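Local coordinates for ulvan Lyase-PL25 (Pseudoalteromonas sp. PLSV, PDB 5UAM), which cleaves ulvan, the sulfated cell-wall polysaccharide of green seaweeds, as a member of polysaccharide lyase family 25, at residues Leu130-His135 and His181-Ser186; Lys95-Gly100 and Gly117-Gln122; Ala123-Asn128 and Ile158-Thr163. All blocks are in the same frame, centred on the assembly; numbering follows the deposited sequence.

Interaction 1: Leu130-His135 and His181-Ser186; sequences LGNTHH and HGAHRS. With ZN (zinc ion), chain D; PO4 (phosphate ion), chain E.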
ATOM      1  N   LEU A 130      21.295  -2.462   6.790  1.00 16.50           N
ATOM      2  CA  LEU A 130      20.717  -1.289   6.158  1.00 15.03           C
ATOM      3  C   LEU A 130      19.638  -0.643   7.002  1.00 16.66           C
ATOM      4  O   LEU A 130      18.952   0.270   6.519  1.00 18.40           O
ATOM      5  CB  LEU A 130      20.188  -1.631   4.769  1.00 14.91           C
ATOM      6  CG  LEU A 130      21.249  -2.017   3.744  1.00 15.40           C
ATOM      7  CD1 LEU A 130      20.570  -2.458   2.472  1.00 16.28           C
ATOM      8  CD2 LEU A 130      22.190  -0.862   3.451  1.00 17.54           C
ATOM      9  N   GLY A 131      19.518  -1.036   8.260  1.00 15.94           N
ATOM     10  CA  GLY A 131      18.514  -0.421   9.097  1.00 17.63           C
ATOM     11  C   GLY A 131      18.501  -1.028  10.476  1.00 15.95           C
ATOM     12  O   GLY A 131      19.386  -1.800  10.854  1.00 16.82           O
ATOM     13  N   ASN A 132      17.475  -0.637  11.231  1.00 16.07           N
ATOM     14  CA  ASN A 132      17.187  -1.222  12.534  1.00 16.78           C
ATOM     15  C   ASN A 132      16.080  -2.265  12.378  1.00 15.69           C
ATOM     16  O   ASN A 132      15.625  -2.572  11.273  1.00 15.89           O
ATOM     17  CB  ASN A 132      16.883  -0.122  13.567  1.00 18.91           C
ATOM     18  CG  ASN A 132      15.594   0.652  13.280  1.00 19.84           C
ATOM     19  OD1 ASN A 132      15.108   0.692  12.167  1.00 18.35           O
ATOM     20  ND2 ASN A 132      15.041   1.265  14.321  1.00 24.19           N
ATOM     21  N   THR A 133      15.671  -2.856  13.498  1.00 17.39           N
ATOM     22  CA  THR A 133      14.715  -3.957  13.487  1.00 16.10           C
ATOM     23  C   THR A 133      13.574  -3.665  14.453  1.00 15.82           C
ATOM     24  O   THR A 133      13.593  -2.690  15.210  1.00 18.06           O
ATOM     25  CB  THR A 133      15.394  -5.279  13.870  1.00 16.25           C
ATOM     26  OG1 THR A 133      15.835  -5.227  15.229  1.00 18.48           O
ATOM     27  CG2 THR A 133      16.590  -5.553  12.972  1.00 18.39           C
ATOM     28  N   HIS A 134      12.575  -4.542  14.422  1.00 16.71           N
ATOM     29  CA  HIS A 134      11.449  -4.455  15.345  1.00 16.38           C
ATOM     30  C   HIS A 134      10.989  -5.874  15.651  1.00 15.22           C
ATOM     31  O   HIS A 134      11.567  -6.516  16.538  1.00 17.81           O
ATOM     32  CB  HIS A 134      10.361  -3.556  14.764  1.00 17.24           C
ATOM     33  CG  HIS A 134       9.193  -3.344  15.670  1.00 19.13           C
ATOM     34  ND1 HIS A 134       9.312  -2.863  16.956  1.00 23.30           N
ATOM     35  CD2 HIS A 134       7.872  -3.568  15.471  1.00 22.95           C
ATOM     36  CE1 HIS A 134       8.111  -2.789  17.504  1.00 24.53           C
ATOM     37  NE2 HIS A 134       7.221  -3.197  16.619  1.00 24.00           N
ATOM     38  N   HIS A 135      10.017  -6.413  14.917  1.00 15.19           N
ATOM     39  CA  HIS A 135       9.718  -7.839  15.040  1.00 17.10           C
ATOM     40  C   HIS A 135       9.067  -8.340  13.766  1.00 15.70           C
ATOM     41  O   HIS A 135       8.531  -7.567  12.976  1.00 15.36           O
ATOM     42  CB  HIS A 135       8.862  -8.187  16.259  1.00 22.69           C
ATOM     43  CG  HIS A 135       7.626  -7.366  16.400  1.00 20.95           C
ATOM     44  ND1 HIS A 135       7.283  -6.763  17.593  1.00 26.26           N
ATOM     45  CD2 HIS A 135       6.644  -7.056  15.522  1.00 23.86           C
ATOM     46  CE1 HIS A 135       6.136  -6.122  17.443  1.00 28.79           C
ATOM     47  NE2 HIS A 135       5.725  -6.283  16.196  1.00 23.85           N
ATOM     48  N   HIS A 181      13.870  -1.637   4.500  1.00 12.58           N
ATOM     49  CA  HIS A 181      14.791  -2.700   4.921  1.00 13.17           C
ATOM     50  C   HIS A 181      15.033  -2.662   6.434  1.00 13.73           C
ATOM     51  O   HIS A 181      16.147  -2.481   6.931  1.00 14.75           O
ATOM     52  CB  HIS A 181      16.091  -2.594   4.126  1.00 13.68           C
ATOM     53  CG  HIS A 181      16.975  -3.807   4.154  1.00 13.04           C
ATOM     54  ND1 HIS A 181      17.626  -4.236   5.290  1.00 13.37           N
ATOM     55  CD2 HIS A 181      17.428  -4.600   3.150  1.00 14.02           C
ATOM     56  CE1 HIS A 181      18.400  -5.269   4.995  1.00 14.67           C
ATOM     57  NE2 HIS A 181      18.280  -5.524   3.705  1.00 14.59           N
ATOM     58  N   GLY A 182      13.921  -2.803   7.175  1.00 12.71           N
ATOM     59  CA  GLY A 182      13.956  -2.780   8.620  1.00 12.97           C
ATOM     60  C   GLY A 182      12.829  -1.954   9.197  1.00 13.42           C
ATOM     61  O   GLY A 182      11.774  -1.838   8.564  1.00 14.83           O
ATOM     62  N   ALA A 183      13.063  -1.395  10.382  1.00 14.65           N
ATOM     63  CA  ALA A 183      12.111  -0.493  11.023  1.00 16.60           C
ATOM     64  C   ALA A 183      12.399   0.956  10.610  1.00 17.98           C
ATOM     65  O   ALA A 183      12.902   1.183   9.511  1.00 16.21           O
ATOM     66  CB  ALA A 183      12.136  -0.728  12.531  1.00 17.98           C
ATOM     67  N   HIS A 184      12.054   1.956  11.433  1.00 18.50           N
ATOM     68  CA  HIS A 184      12.097   3.345  10.951  1.00 16.25           C
ATOM     69  C   HIS A 184      13.445   3.752  10.403  1.00 19.52           C
ATOM     70  O   HIS A 184      13.525   4.501   9.415  1.00 18.61           O
ATOM     71  CB  HIS A 184      11.794   4.313  12.069  1.00 19.04           C
ATOM     72  CG  HIS A 184      10.360   4.365  12.414  1.00 20.48           C
ATOM     73  ND1 HIS A 184       9.798   5.437  13.069  1.00 19.15           N
ATOM     74  CD2 HIS A 184       9.368   3.476  12.204  1.00 19.81           C
ATOM     75  CE1 HIS A 184       8.509   5.196  13.249  1.00 18.49           C
ATOM     76  NE2 HIS A 184       8.224   4.019  12.728  1.00 21.69           N
ATOM     77  N   ARG A 185      14.518   3.370  11.083  1.00 16.26           N
ATOM     78  CA  ARG A 185      15.818   3.946  10.803  1.00 18.26           C
ATOM     79  C   ARG A 185      16.526   3.017   9.825  1.00 17.70           C
ATOM     80  O   ARG A 185      17.539   2.380  10.122  1.00 18.49           O
ATOM     81  CB  ARG A 185      16.572   4.205  12.101  1.00 18.71           C
ATOM     82  CG  ARG A 185      15.844   5.264  12.923  1.00 20.40           C
ATOM     83  CD  ARG A 185      16.557   5.647  14.204  1.00 21.68           C
ATOM     84  NE  ARG A 185      15.990   6.876  14.740  1.00 23.43           N
ATOM     85  CZ  ARG A 185      16.518   7.572  15.736  1.00 23.89           C
ATOM     86  NH1 ARG A 185      17.642   7.163  16.323  1.00 26.22           N
ATOM     87  NH2 ARG A 185      15.926   8.684  16.137  1.00 25.36           N
ATOM     88  N   SER A 186      15.953   2.976   8.620  1.00 17.25           N
ATOM     89  CA  SER A 186      16.339   2.008   7.613  1.00 15.15           C
ATOM     90  C   SER A 186      16.218   2.621   6.231  1.00 13.99           C
ATOM     91  O   SER A 186      15.363   3.475   5.980  1.00 15.42           O
ATOM     92  CB  SER A 186      15.418   0.780   7.636  1.00 15.92           C
ATOM     93  OG  SER A 186      15.374   0.181   8.921  1.00 16.87           O
TER
HETATM   94 ZN    ZN D 502      10.600   7.240  13.673  1.00 20.80          ZN
HETATM   95  P   PO4 E 503       5.907   1.880  11.348  1.00 17.21           P
HETATM   96  O1  PO4 E 503       6.109   2.611  12.661  1.00 23.07           O
HETATM   97  O2  PO4 E 503       6.457   2.667  10.231  1.00 16.54           O
HETATM   98  O3  PO4 E 503       4.411   1.738  11.200  1.00 22.87           O
HETATM   99  O4  PO4 E 503       6.627   0.539  11.446  1.00 20.10           O
HETATM  100  O   HOH W   1      12.009   1.901  14.436  1.00 23.60           O

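Interaction 2: Lys95-Gly100 and Gly117-Gln122; sequences KFDNHG and GGHGGQ. With PO4 (phosphate ion), chain E.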
ATOM      1  N   LYS A  95      -2.114  -5.875  20.242  1.00 23.37           N
ATOM      2  CA  LYS A  95      -2.880  -7.074  19.919  1.00 22.53           C
ATOM      3  C   LYS A  95      -2.657  -7.495  18.472  1.00 21.15           C
ATOM      4  O   LYS A  95      -2.374  -8.669  18.195  1.00 23.36           O
ATOM      5  CB  LYS A  95      -4.371  -6.888  20.196  1.00 26.41           C
ATOM      6  CG  LYS A  95      -5.168  -8.171  19.994  1.00 28.24           C
ATOM      7  CD  LYS A  95      -6.653  -8.003  20.322  1.00 33.26           C
ATOM      8  CE  LYS A  95      -7.450  -9.262  19.961  1.00 40.12           C
ATOM      9  NZ  LYS A  95      -8.939  -9.041  19.945  1.00 39.60           N
ATOM     10  N   PHE A  96      -2.793  -6.556  17.530  1.00 18.38           N
ATOM     11  CA  PHE A  96      -2.558  -6.834  16.116  1.00 16.00           C
ATOM     12  C   PHE A  96      -1.555  -5.839  15.554  1.00 16.95           C
ATOM     13  O   PHE A  96      -1.668  -4.629  15.777  1.00 19.82           O
ATOM     14  CB  PHE A  96      -3.846  -6.800  15.287  1.00 18.78           C
ATOM     15  CG  PHE A  96      -4.780  -7.937  15.599  1.00 16.95           C
ATOM     16  CD1 PHE A  96      -4.442  -9.239  15.264  1.00 19.55           C
ATOM     17  CD2 PHE A  96      -5.971  -7.715  16.266  1.00 22.28           C
ATOM     18  CE1 PHE A  96      -5.268 -10.290  15.586  1.00 19.05           C
ATOM     19  CE2 PHE A  96      -6.806  -8.773  16.576  1.00 21.21           C
ATOM     20  CZ  PHE A  96      -6.455 -10.053  16.232  1.00 19.61           C
ATOM     21  N   ASP A  97      -0.572  -6.361  14.827  1.00 14.27           N
ATOM     22  CA  ASP A  97       0.511  -5.551  14.292  1.00 14.53           C
ATOM     23  C   ASP A  97       0.146  -4.943  12.943  1.00 14.81           C
ATOM     24  O   ASP A  97       0.313  -3.734  12.747  1.00 16.23           O
ATOM     25  CB  ASP A  97       1.779  -6.404  14.179  1.00 15.72           C
ATOM     26  CG  ASP A  97       2.938  -5.639  13.583  1.00 14.77           C
ATOM     27  OD1 ASP A  97       2.868  -5.284  12.393  1.00 15.28           O
ATOM     28  OD2 ASP A  97       3.920  -5.405  14.324  1.00 16.56           O
ATOM     29  N   ASN A  98      -0.367  -5.762  12.026  1.00 13.62           N
ATOM     30  CA  ASN A  98      -0.937  -5.384  10.737  1.00 11.76           C
ATOM     31  C   ASN A  98       0.090  -5.096   9.660  1.00 13.02           C
ATOM     32  O   ASN A  98      -0.295  -4.974   8.492  1.00 13.68           O
ATOM     33  CB  ASN A  98      -1.898  -4.187  10.818  1.00 12.95           C
ATOM     34  CG  ASN A  98      -3.006  -4.394  11.793  1.00 14.52           C
ATOM     35  OD1 ASN A  98      -3.667  -5.435  11.784  1.00 14.37           O
ATOM     36  ND2 ASN A  98      -3.205  -3.429  12.668  1.00 17.95           N
ATOM     37  N   HIS A  99       1.374  -5.000   9.972  1.00 13.33           N
ATOM     38  CA  HIS A  99       2.321  -4.556   8.957  1.00 12.58           C
ATOM     39  C   HIS A  99       2.723  -5.645   7.976  1.00 13.45           C
ATOM     40  O   HIS A  99       3.401  -5.342   6.974  1.00 14.11           O
ATOM     41  CB  HIS A  99       3.572  -4.002   9.609  1.00 12.77           C
ATOM     42  CG  HIS A  99       3.385  -2.670  10.242  1.00 14.40           C
ATOM     43  ND1 HIS A  99       2.588  -2.473  11.351  1.00 16.43           N
ATOM     44  CD2 HIS A  99       3.888  -1.456   9.918  1.00 15.43           C
ATOM     45  CE1 HIS A  99       2.619  -1.196  11.690  1.00 17.78           C
ATOM     46  NE2 HIS A  99       3.412  -0.558  10.844  1.00 17.12           N
ATOM     47  N   GLY A 100       2.306  -6.874   8.226  1.00 11.98           N
ATOM     48  CA  GLY A 100       2.624  -7.990   7.373  1.00 13.09           C
ATOM     49  C   GLY A 100       1.447  -8.535   6.598  1.00 12.16           C
ATOM     50  O   GLY A 100       1.517  -9.655   6.088  1.00 11.51           O
ATOM     51  N   GLY A 117       4.128 -10.830   6.382  1.00 11.07           N
ATOM     52  CA  GLY A 117       4.651 -11.237   7.665  1.00 12.87           C
ATOM     53  C   GLY A 117       5.668 -10.314   8.316  1.00 11.50           C
ATOM     54  O   GLY A 117       5.957 -10.497   9.498  1.00 13.52           O
ATOM     55  N   GLY A 118       6.240  -9.354   7.602  1.00 12.28           N
ATOM     56  CA  GLY A 118       7.366  -8.599   8.132  1.00 12.85           C
ATOM     57  C   GLY A 118       6.981  -7.300   8.817  1.00 13.22           C
ATOM     58  O   GLY A 118       6.167  -6.532   8.311  1.00 13.44           O
ATOM     59  N   HIS A 119       7.623  -7.041   9.959  1.00 12.97           N
ATOM     60  CA  HIS A 119       7.652  -5.703  10.527  1.00 13.14           C
ATOM     61  C   HIS A 119       9.070  -5.352  10.929  1.00 12.75           C
ATOM     62  O   HIS A 119       9.334  -4.816  12.012  1.00 15.02           O
ATOM     63  CB  HIS A 119       6.653  -5.517  11.659  1.00 13.27           C
ATOM     64  CG  HIS A 119       6.385  -4.085  11.996  1.00 13.11           C
ATOM     65  ND1 HIS A 119       5.505  -3.724  12.992  1.00 15.10           N
ATOM     66  CD2 HIS A 119       6.837  -2.927  11.451  1.00 14.06           C
ATOM     67  CE1 HIS A 119       5.445  -2.404  13.068  1.00 16.92           C
ATOM     68  NE2 HIS A 119       6.235  -1.897  12.138  1.00 15.64           N
ATOM     69  N   GLY A 120      10.000  -5.657  10.022  1.00 13.09           N
ATOM     70  CA  GLY A 120      11.386  -5.231  10.144  1.00 12.23           C
ATOM     71  C   GLY A 120      12.351  -6.276  10.669  1.00 13.72           C
ATOM     72  O   GLY A 120      13.532  -5.959  10.882  1.00 16.44           O
ATOM     73  N   GLY A 121      11.900  -7.503  10.889  1.00 13.55           N
ATOM     74  CA  GLY A 121      12.768  -8.527  11.438  1.00 15.37           C
ATOM     75  C   GLY A 121      13.116  -8.271  12.896  1.00 14.93           C
ATOM     76  O   GLY A 121      12.588  -7.374  13.552  1.00 17.00           O
ATOM     77  N   GLN A 122      14.040  -9.078  13.401  1.00 15.01           N
ATOM     78  CA  GLN A 122      14.468  -8.976  14.782  1.00 16.78           C
ATOM     79  C   GLN A 122      15.888  -9.520  14.883  1.00 15.82           C
ATOM     80  O   GLN A 122      16.451 -10.011  13.901  1.00 15.43           O
ATOM     81  CB  GLN A 122      13.505  -9.718  15.715  1.00 16.72           C
ATOM     82  CG  GLN A 122      13.335 -11.189  15.390  1.00 16.78           C
ATOM     83  CD  GLN A 122      11.980 -11.526  14.808  1.00 18.74           C
ATOM     84  OE1 GLN A 122      10.929 -11.155  15.367  1.00 18.06           O
ATOM     85  NE2 GLN A 122      11.982 -12.254  13.693  1.00 18.32           N
TER
HETATM   86  P   PO4 E 503       5.907   1.880  11.348  1.00 17.21           P
HETATM   87  O1  PO4 E 503       6.109   2.611  12.661  1.00 23.07           O
HETATM   88  O2  PO4 E 503       6.457   2.667  10.231  1.00 16.54           O
HETATM   89  O3  PO4 E 503       4.411   1.738  11.200  1.00 22.87           O
HETATM   90  O4  PO4 E 503       6.627   0.539  11.446  1.00 20.10           O

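Interaction 3: Ala123-Asn128 and Ile158-Thr163; sequences ASNGKN and ITPFGT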
ATOM      1  N   ALA A 123      16.454  -9.437  16.087  1.00 16.65           N
ATOM      2  CA  ALA A 123      17.848  -9.832  16.280  1.00 16.89           C
ATOM      3  C   ALA A 123      18.106 -11.284  15.893  1.00 17.69           C
ATOM      4  O   ALA A 123      19.230 -11.628  15.506  1.00 18.70           O
ATOM      5  CB  ALA A 123      18.284  -9.592  17.726  1.00 20.08           C
ATOM      6  N   SER A 124      17.114 -12.173  16.030  1.00 16.94           N
ATOM      7  CA  SER A 124      17.357 -13.577  15.734  1.00 17.14           C
ATOM      8  C   SER A 124      17.657 -13.807  14.267  1.00 15.09           C
ATOM      9  O   SER A 124      18.253 -14.838  13.927  1.00 18.33           O
ATOM     10  CB  SER A 124      16.161 -14.436  16.153  1.00 17.49           C
ATOM     11  OG  SER A 124      15.012 -14.104  15.407  1.00 18.16           O
ATOM     12  N   ASN A 125      17.332 -12.851  13.402  1.00 15.11           N
ATOM     13  CA  ASN A 125      17.531 -13.001  11.976  1.00 14.53           C
ATOM     14  C   ASN A 125      18.926 -12.600  11.529  1.00 16.57           C
ATOM     15  O   ASN A 125      19.326 -12.965  10.413  1.00 18.29           O
ATOM     16  CB  ASN A 125      16.533 -12.138  11.227  1.00 16.19           C
ATOM     17  CG  ASN A 125      15.108 -12.565  11.476  1.00 16.67           C
ATOM     18  OD1 ASN A 125      14.329 -11.822  12.049  1.00 16.95           O
ATOM     19  ND2 ASN A 125      14.763 -13.762  11.055  1.00 17.77           N
ATOM     20  N   GLY A 126      19.668 -11.883  12.352  1.00 15.59           N
ATOM     21  CA  GLY A 126      20.965 -11.378  11.978  1.00 16.48           C
ATOM     22  C   GLY A 126      21.125  -9.929  12.382  1.00 15.48           C
ATOM     23  O   GLY A 126      20.262  -9.332  13.033  1.00 17.31           O
ATOM     24  N   LYS A 127      22.257  -9.349  11.981  1.00 16.23           N
ATOM     25  CA  LYS A 127      22.484  -7.915  12.048  1.00 16.64           C
ATOM     26  C   LYS A 127      21.997  -7.309  10.737  1.00 14.83           C
ATOM     27  O   LYS A 127      22.468  -7.681   9.657  1.00 20.89           O
ATOM     28  CB  LYS A 127      23.971  -7.646  12.279  1.00 20.67           C
ATOM     29  CG  LYS A 127      24.414  -6.227  12.003  1.00 26.58           C
ATOM     30  CD  LYS A 127      23.773  -5.232  12.919  1.00 25.47           C
ATOM     31  CE  LYS A 127      24.513  -3.895  12.789  1.00 37.28           C
ATOM     32  NZ  LYS A 127      23.727  -2.772  13.333  1.00 33.54           N
ATOM     33  N   ASN A 128      21.026  -6.409  10.826  1.00 14.60           N
ATOM     34  CA  ASN A 128      20.481  -5.739   9.648  1.00 12.99           C
ATOM     35  C   ASN A 128      21.480  -4.681   9.180  1.00 15.59           C
ATOM     36  O   ASN A 128      21.757  -3.728   9.915  1.00 17.06           O
ATOM     37  CB  ASN A 128      19.179  -5.074  10.045  1.00 13.89           C
ATOM     38  CG  ASN A 128      18.520  -4.325   8.914  1.00 13.63           C
ATOM     39  OD1 ASN A 128      19.023  -4.287   7.796  1.00 14.78           O
ATOM     40  ND2 ASN A 128      17.359  -3.744   9.199  1.00 13.81           N
ATOM     41  N   ILE A 158      13.885 -13.664   0.464  1.00 15.82           N
ATOM     42  CA  ILE A 158      14.093 -12.224   0.529  1.00 14.49           C
ATOM     43  C   ILE A 158      14.636 -11.927   1.916  1.00 15.39           C
ATOM     44  O   ILE A 158      14.573 -12.765   2.818  1.00 16.13           O
ATOM     45  CB  ILE A 158      12.791 -11.449   0.277  1.00 15.56           C
ATOM     46  CG1 ILE A 158      11.684 -11.867   1.264  1.00 16.05           C
ATOM     47  CG2 ILE A 158      12.325 -11.708  -1.167  1.00 17.25           C
ATOM     48  CD1 ILE A 158      10.404 -11.107   1.127  1.00 16.27           C
ATOM     49  N   THR A 159      15.201 -10.735   2.097  1.00 14.02           N
ATOM     50  CA  THR A 159      15.737 -10.444   3.419  1.00 13.00           C
ATOM     51  C   THR A 159      14.612 -10.482   4.457  1.00 13.51           C
ATOM     52  O   THR A 159      13.494 -10.021   4.190  1.00 14.48           O
ATOM     53  CB  THR A 159      16.471  -9.104   3.484  1.00 13.92           C
ATOM     54  OG1 THR A 159      16.910  -8.914   4.837  1.00 16.45           O
ATOM     55  CG2 THR A 159      15.587  -7.912   3.059  1.00 16.04           C
ATOM     56  N   PRO A 160      14.867 -11.011   5.657  1.00 13.34           N
ATOM     57  CA  PRO A 160      13.829 -10.954   6.695  1.00 12.69           C
ATOM     58  C   PRO A 160      13.575  -9.554   7.206  1.00 12.22           C
ATOM     59  O   PRO A 160      12.528  -9.312   7.827  1.00 13.28           O
ATOM     60  CB  PRO A 160      14.393 -11.838   7.806  1.00 14.10           C
ATOM     61  CG  PRO A 160      15.885 -11.800   7.588  1.00 17.44           C
ATOM     62  CD  PRO A 160      16.050 -11.759   6.101  1.00 15.21           C
ATOM     63  N   PHE A 161      14.504  -8.629   6.975  1.00 12.29           N
ATOM     64  CA  PHE A 161      14.400  -7.260   7.489  1.00 13.31           C
ATOM     65  C   PHE A 161      13.605  -6.453   6.476  1.00 14.67           C
ATOM     66  O   PHE A 161      14.149  -5.733   5.631  1.00 15.41           O
ATOM     67  CB  PHE A 161      15.788  -6.656   7.675  1.00 14.19           C
ATOM     68  CG  PHE A 161      16.672  -7.461   8.546  1.00 12.90           C
ATOM     69  CD1 PHE A 161      16.367  -7.630   9.880  1.00 15.07           C
ATOM     70  CD2 PHE A 161      17.805  -8.079   8.037  1.00 15.33           C
ATOM     71  CE1 PHE A 161      17.166  -8.396  10.694  1.00 15.50           C
ATOM     72  CE2 PHE A 161      18.603  -8.847   8.840  1.00 16.18           C
ATOM     73  CZ  PHE A 161      18.295  -9.004  10.176  1.00 15.20           C
ATOM     74  N   GLY A 162      12.292  -6.570   6.560  1.00 13.64           N
ATOM     75  CA  GLY A 162      11.415  -5.898   5.618  1.00 11.66           C
ATOM     76  C   GLY A 162      10.077  -5.504   6.227  1.00 13.75           C
ATOM     77  O   GLY A 162       9.532  -6.210   7.079  1.00 14.08           O
ATOM     78  N   THR A 163       9.571  -4.352   5.808  1.00 13.58           N
ATOM     79  CA  THR A 163       8.217  -3.884   6.084  1.00 14.40           C
ATOM     80  C   THR A 163       7.718  -3.229   4.800  1.00 14.08           C
ATOM     81  O   THR A 163       8.485  -2.565   4.098  1.00 14.37           O
ATOM     82  CB  THR A 163       8.157  -2.765   7.182  1.00 14.75           C
ATOM     83  OG1 THR A 163       8.967  -3.073   8.331  1.00 16.40           O
ATOM     84  CG2 THR A 163       6.729  -2.556   7.669  1.00 18.16           C
TER

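Interaction 1: Leu130-His135 and His181-Ser186
S186 OG is gripped from both segments: it gives its proton to A183 O at 2.7 Å and accepts a weak bond from N132 N. That same N-H is shared with R185 O, another weak bond, so neither acceptor is met squarely. A183 N reaches N132 O at 3.0 Å (158°), and R185 N reaches N132 OD1 at 2.9 Å, in both cases from well above the carbonyl plane. The amide comes within range because N132 CG stands between its own backbone N and carbonyl carbon (chi1 66°), folding OD1 back over the turn, with A183 CB packed against it. A bridging water takes the N-H groups of N132 ND2 and H184 N. A CB on G131 would run into S186 OG and H181 O, and one on G182 into N132 O. The turn thus braced presents H184, whose ring is used at two edge nitrogens: ND1 binds the zinc ion at 2.1 Å, completed by H240, C242 and H254, while NE2 donates in the ring plane to phosphate O1 at 2.5 Å. R185 turns outward to a salt bridge with D244. L130 CB lies over the face of the H181 ring, and L130 also touches strands 188-193 and 204-211. Residues 181-186 connect strands 175-180 and 188-193 of the propeller; residues 130-135 come from the loop linking strands 112-116 and 139-143.

Interaction 2: Lys95-Gly100 and Gly117-Gln122
The active site of this lyase is built here around two stacked imidazoles, H99, the probable proton donor, and H119, a probable substrate-binding residue. Their rings lie face to face, centroids 3.5 Å apart and planes only 11° from parallel, and H99 CB adds a CH-pi contact over the same face of H119. Each NE2 points past the stack to a separate oxygen of one phosphate ion, H99 to O3 at 2.5 Å and H119 to O4 at 2.6 Å (171°). Behind them D97 fixes both rotations. Its OD2 offers the syn lone pair to H119 ND1 at 2.7 Å, in the plane of that ring, although carboxylate and imidazole planes stand nearly perpendicular; H135 is a second partner of OD2. D97 OD1 accepts H99 N at 2.9 Å, closing an Asx turn, and H99 ND1 bonds to D97 O. Both segments are loops at the strand ends of a beta-propeller, and H99 also stands close to Y164, the likely proton acceptor. Beside the histidines along both segments, G117 N bonds to G100 O at 2.9 Å. The tight backbone approach there leaves no room for a CB on G100, and G117's own backbone angles call for glycine.

Interaction 3: Ala123-Asn128 and Ile158-Thr163
The F161 ring is sandwiched, with N128 CB over the centre of one face, 3.6 Å from the centroid, and P160 CG above the opposite face nearer the rim. The N128 side chain lies flat on the ring: its amide plane is only 4° from the phenyl plane, with CG 3.7 Å from F161 CG and ND2 3.6 Å from F161 CB. With chi1 at 179° the N128 amide points away from its own N and lies over the root of the phenyl group. Outside partners keep the amide from turning, as ND2 donates to N132 O and H181 O while OD1 accepts from L130 N. At the far end of the ring, F161 CZ approaches G126 O at 3.5 Å and N125 CB at 3.7 Å. In propeller terms, the contact ties the long loop between strands 112-116 and 139-143 of one four-stranded sheet to the connection that leaves this sheet for strand 165-169. N125 CB also packs on P160 CG, its OD1 being held by Q122. Were F161 cut back to an alanine, N128 and P160 would probably face a gap, and N125 and G126 would lose the ring they pack on. The phenylalanine is presented by an ST turn, in which T159 OG1 accepts from F161 N at 3.2 Å (163°), and F161 itself is the centre of an inverse gamma turn. On the other segment a short 3-10 turn, residues 123-125, leads into G126, whose backbone angles would jam any CB against the preceding carbonyl.

In the fold
One long loop, between strands 112-116 and 139-143, supplies a segment to all three contacts, which lie on the same side of the chain's centre. Interaction 2 is the most buried and works through stacked imidazoles and a carboxylate; interaction 1, partly buried, relies on backbone and amide bonds and adds a metal. Both converge on one phosphate, also bound by R180 and Y222. Interaction 3 lies farthest from the chain's centre, includes exposed residues such as G126 and K127, and makes no hydrogen bond between its segments. Backbone bonds pass between contacts: H134 N to G121 O joins interactions 1 and 2, and G120 N to G162 O joins 2 and 3.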